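Local atomic coordinates of beta-N-acetylhexosaminidase (PDB entry 4PYS), a protein that probably hydrolyses terminal, non-reducing N-acetylhexosamine residues from glycans, as a family 20 glycoside hydrolase. Residues 407-416 and 452-460. Sequence-based numbering, arbitrary orientation.
Sequences FDLEDVYLRN and PRILALAEQ
With its chain extended beyond CG, Gln460 reaches across to Asn416 and the carbonyl of Val412. Its amide makes two hydrogen bonds across the contact. Gln460 NE2 donates to Val412 O at 2.9 Å, with the donor tilted from the carbonyl plane. Gln460 OE1 accepts from Asn416 ND2 at 2.9 Å, in a nearly straight bond that lies in the Asn416 amide plane. One water, a further partner of Gln460 NE2, links it to Tyr413 O and sits over a face of the Tyr413 ring. Asn416 OD1 accepts hydrogen bonds from Tyr388 N and Ser418 N.

Arg453 bends at chi3 (-57°) and brings its guanidinium over one face of the Phe407 ring. This is a cation-pi contact, with Arg453 CZ 4.5 Å from the ring centroid. The two planes are 42° apart. Arg453 NH1 also gives a weak bond to Phe407 O and a hydrogen bond to Phe393 O, while Arg453 NH2 binds Arg449 O.

Helix 409-415 and segment 453-460 run almost parallel, 10° apart, with their axes 9.0 Å apart at closest approach. They belong to the family 20 catalytic domain, a TIM-barrel fold, and segment 453-460 packs on barrel strand 428-435. Val412 is a knob in a hole formed by Arg453, Ala456, Leu457 and Gln460. Packing is tight where Val412 CG2 meets Leu457 CD2 at 3.5 Å. Ala456 CB touches Leu409 CD1, Val412 CG1 and the edge of the Tyr413 ring. Asp408 N donates to Asp411 OD2 and Asp411 N to Asp408 OD1, a capping box; Asp408 OD2 accepts from Lys496 N.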
loop_
_atom_site.group_PDB
_atom_site.type_symbol
_atom_site.label_atom_id
_atom_site.label_comp_id
_atom_site.label_asym_id
_atom_site.label_seq_id
_atom_site.Cartn_x
_atom_site.Cartn_y
_atom_site.Cartn_z
ATOM N N PHE A 407 11.323 -14.859 7.909
ATOM C CA PHE A 407 11.990 -13.875 8.772
ATOM C C PHE A 407 11.092 -13.452 9.931
ATOM O O PHE A 407 9.874 -13.644 9.879
ATOM C CB PHE A 407 12.480 -12.640 7.982
ATOM C CG PHE A 407 11.380 -11.800 7.371
ATOM C CD1 PHE A 407 10.808 -10.752 8.085
ATOM C CD2 PHE A 407 10.958 -12.025 6.069
ATOM C CE1 PHE A 407 9.816 -9.963 7.528
ATOM C CE2 PHE A 407 9.960 -11.230 5.504
ATOM C CZ PHE A 407 9.395 -10.207 6.227
ATOM N N ASP A 408 11.680 -12.869 10.975
ATOM C CA ASP A 408 10.862 -12.457 12.106
ATOM C C ASP A 408 10.977 -10.971 12.429
ATOM O O ASP A 408 11.528 -10.188 11.647
ATOM C CB ASP A 408 11.143 -13.357 13.343
ATOM C CG ASP A 408 12.495 -13.092 13.990
ATOM O OD1 ASP A 408 13.223 -12.169 13.565
ATOM O OD2 ASP A 408 12.832 -13.813 14.959
ATOM N N LEU A 409 10.449 -10.576 13.580
ATOM C CA LEU A 409 10.376 -9.158 13.924
ATOM C C LEU A 409 11.762 -8.536 14.118
ATOM O O LEU A 409 11.975 -7.357 13.777
ATOM C CB LEU A 409 9.510 -8.954 15.175
ATOM C CG LEU A 409 9.113 -7.510 15.503
ATOM C CD1 LEU A 409 8.157 -6.940 14.445
ATOM C CD2 LEU A 409 8.465 -7.450 16.882
ATOM N N GLU A 410 12.703 -9.316 14.652
ATOM C CA GLU A 410 14.086 -8.851 14.769
ATOM C C GLU A 410 14.719 -8.612 13.407
ATOM O O GLU A 410 15.437 -7.630 13.225
ATOM C CB GLU A 410 14.955 -9.835 15.579
ATOM C CG GLU A 410 14.970 -9.566 17.071
ATOM C CD GLU A 410 16.011 -10.394 17.828
ATOM O OE1 GLU A 410 15.711 -10.811 18.958
ATOM O OE2 GLU A 410 17.120 -10.616 17.297
ATOM N N ASP A 411 14.473 -9.504 12.447
ATOM C CA ASP A 411 15.056 -9.325 11.122
ATOM C C ASP A 411 14.548 -8.035 10.491
ATOM O O ASP A 411 15.336 -7.241 9.966
ATOM C CB ASP A 411 14.734 -10.517 10.197
ATOM C CG ASP A 411 15.344 -11.815 10.680
ATOM O OD1 ASP A 411 16.536 -11.821 11.077
ATOM O OD2 ASP A 411 14.629 -12.846 10.653
ATOM N N VAL A 412 13.239 -7.812 10.535
ATOM C CA VAL A 412 12.716 -6.623 9.864
ATOM C C VAL A 412 13.192 -5.362 10.589
ATOM O O VAL A 412 13.617 -4.399 9.955
ATOM C CB VAL A 412 11.176 -6.655 9.652
ATOM C CG1 VAL A 412 10.446 -6.971 10.926
ATOM C CG2 VAL A 412 10.686 -5.329 9.062
ATOM N N TYR A 413 13.190 -5.382 11.918
ATOM C CA TYR A 413 13.584 -4.182 12.655
ATOM C C TYR A 413 15.070 -3.847 12.532
ATOM O O TYR A 413 15.442 -2.676 12.384
ATOM C CB TYR A 413 13.190 -4.309 14.135
ATOM C CG TYR A 413 13.206 -2.963 14.841
ATOM C CD1 TYR A 413 12.159 -2.068 14.681
ATOM C CD2 TYR A 413 14.266 -2.596 15.654
ATOM C CE1 TYR A 413 12.165 -0.832 15.308
ATOM C CE2 TYR A 413 14.279 -1.351 16.293
ATOM C CZ TYR A 413 13.229 -0.485 16.112
ATOM O OH TYR A 413 13.227 0.753 16.735
ATOM N N LEU A 414 15.920 -4.868 12.560
ATOM C CA LEU A 414 17.357 -4.643 12.687
ATOM C C LEU A 414 18.116 -4.707 11.362
ATOM O O LEU A 414 19.215 -4.174 11.274
ATOM C CB LEU A 414 17.979 -5.679 13.631
ATOM C CG LEU A 414 17.493 -5.697 15.075
ATOM C CD1 LEU A 414 18.152 -6.874 15.801
ATOM C CD2 LEU A 414 17.826 -4.380 15.748
ATOM N N ARG A 415 17.558 -5.372 10.346
ATOM C CA ARG A 415 18.372 -5.710 9.172
ATOM C C ARG A 415 17.648 -5.514 7.831
ATOM O O ARG A 415 17.969 -6.177 6.849
ATOM C CB ARG A 415 18.906 -7.154 9.293
ATOM C CG ARG A 415 20.046 -7.310 10.323
ATOM C CD ARG A 415 20.473 -8.779 10.536
ATOM N NE ARG A 415 19.404 -9.587 11.123
ATOM C CZ ARG A 415 19.165 -9.685 12.430
ATOM N NH1 ARG A 415 19.913 -9.023 13.306
ATOM N NH2 ARG A 415 18.174 -10.443 12.867
ATOM N N ASN A 416 16.705 -4.580 7.787
ATOM C CA ASN A 416 15.883 -4.372 6.581
ATOM C C ASN A 416 16.607 -3.519 5.549
ATOM O O ASN A 416 16.851 -2.340 5.790
ATOM C CB ASN A 416 14.581 -3.681 6.989
ATOM C CG ASN A 416 13.563 -3.619 5.868
ATOM O OD1 ASN A 416 13.748 -4.209 4.802
ATOM N ND2 ASN A 416 12.470 -2.902 6.111
ATOM N N PRO A 452 2.817 -9.143 14.005
ATOM C CA PRO A 452 3.179 -7.751 14.282
ATOM C C PRO A 452 4.235 -7.167 13.356
ATOM O O PRO A 452 4.606 -6.030 13.564
ATOM C CB PRO A 452 3.782 -7.833 15.698
ATOM C CG PRO A 452 4.423 -9.192 15.721
ATOM C CD PRO A 452 3.497 -10.089 14.915
ATOM N N ARG A 453 4.731 -7.902 12.371
ATOM C CA ARG A 453 5.863 -7.371 11.611
ATOM C C ARG A 453 5.560 -6.083 10.848
ATOM O O ARG A 453 6.451 -5.259 10.630
ATOM C CB ARG A 453 6.459 -8.443 10.701
ATOM C CG ARG A 453 7.139 -9.574 11.489
ATOM C CD ARG A 453 7.557 -10.735 10.582
ATOM N NE ARG A 453 6.398 -11.259 9.857
ATOM C CZ ARG A 453 6.464 -12.094 8.829
ATOM N NH1 ARG A 453 7.639 -12.532 8.394
ATOM N NH2 ARG A 453 5.343 -12.489 8.228
ATOM N N ILE A 454 4.308 -5.873 10.463
ATOM C CA ILE A 454 3.979 -4.600 9.792
ATOM C C ILE A 454 4.220 -3.381 10.694
ATOM O O ILE A 454 4.428 -2.264 10.217
ATOM C CB ILE A 454 2.528 -4.586 9.250
ATOM C CG1 ILE A 454 2.366 -3.439 8.240
ATOM C CG2 ILE A 454 1.510 -4.482 10.389
ATOM C CD1 ILE A 454 1.417 -3.732 7.137
ATOM N N LEU A 455 4.213 -3.587 12.008
ATOM C CA LEU A 455 4.417 -2.458 12.899
ATOM C C LEU A 455 5.851 -1.958 12.790
ATOM O O LEU A 455 6.113 -0.768 12.953
ATOM C CB LEU A 455 4.116 -2.861 14.352
ATOM C CG LEU A 455 2.665 -3.244 14.633
ATOM C CD1 LEU A 455 2.514 -3.721 16.073
ATOM C CD2 LEU A 455 1.765 -2.049 14.392
ATOM N N ALA A 456 6.782 -2.869 12.534
ATOM C CA ALA A 456 8.179 -2.469 12.385
ATOM C C ALA A 456 8.348 -1.711 11.079
ATOM O O ALA A 456 9.079 -0.725 11.012
ATOM C CB ALA A 456 9.089 -3.681 12.426
ATOM N N LEU A 457 7.651 -2.164 10.042
ATOM C CA LEU A 457 7.683 -1.462 8.755
ATOM C C LEU A 457 7.057 -0.078 8.875
ATOM O O LEU A 457 7.616 0.903 8.376
ATOM C CB LEU A 457 6.985 -2.298 7.668
ATOM C CG LEU A 457 7.730 -3.599 7.357
ATOM C CD1 LEU A 457 6.916 -4.519 6.441
ATOM C CD2 LEU A 457 9.104 -3.301 6.756
ATOM N N ALA A 458 5.915 0.024 9.547
ATOM C CA ALA A 458 5.276 1.334 9.755
ATOM C C ALA A 458 6.159 2.270 10.547
ATOM O O ALA A 458 6.193 3.470 10.288
ATOM C CB ALA A 458 3.925 1.178 10.453
ATOM N N GLU A 459 6.874 1.729 11.527
ATOM C CA GLU A 459 7.792 2.548 12.332
ATOM C C GLU A 459 8.927 3.082 11.454
ATOM O O GLU A 459 9.304 4.260 11.525
ATOM C CB GLU A 459 8.355 1.685 13.470
ATOM C CG GLU A 459 9.251 2.427 14.450
ATOM C CD GLU A 459 8.470 3.217 15.480
ATOM O OE1 GLU A 459 7.230 3.280 15.373
ATOM O OE2 GLU A 459 9.094 3.782 16.404
ATOM N N GLN A 460 9.482 2.213 10.619
ATOM C CA GLN A 460 10.575 2.618 9.728
ATOM C C GLN A 460 10.113 3.652 8.708
ATOM O O GLN A 460 10.868 4.560 8.347
ATOM C CB GLN A 460 11.134 1.368 9.033
ATOM C CG GLN A 460 11.984 0.522 10.004
ATOM C CD GLN A 460 12.373 -0.825 9.441
ATOM O OE1 GLN A 460 11.853 -1.264 8.420
ATOM N NE2 GLN A 460 13.289 -1.498 10.121
HETATM O O HOH W 1 14.362 -0.166 12.702
#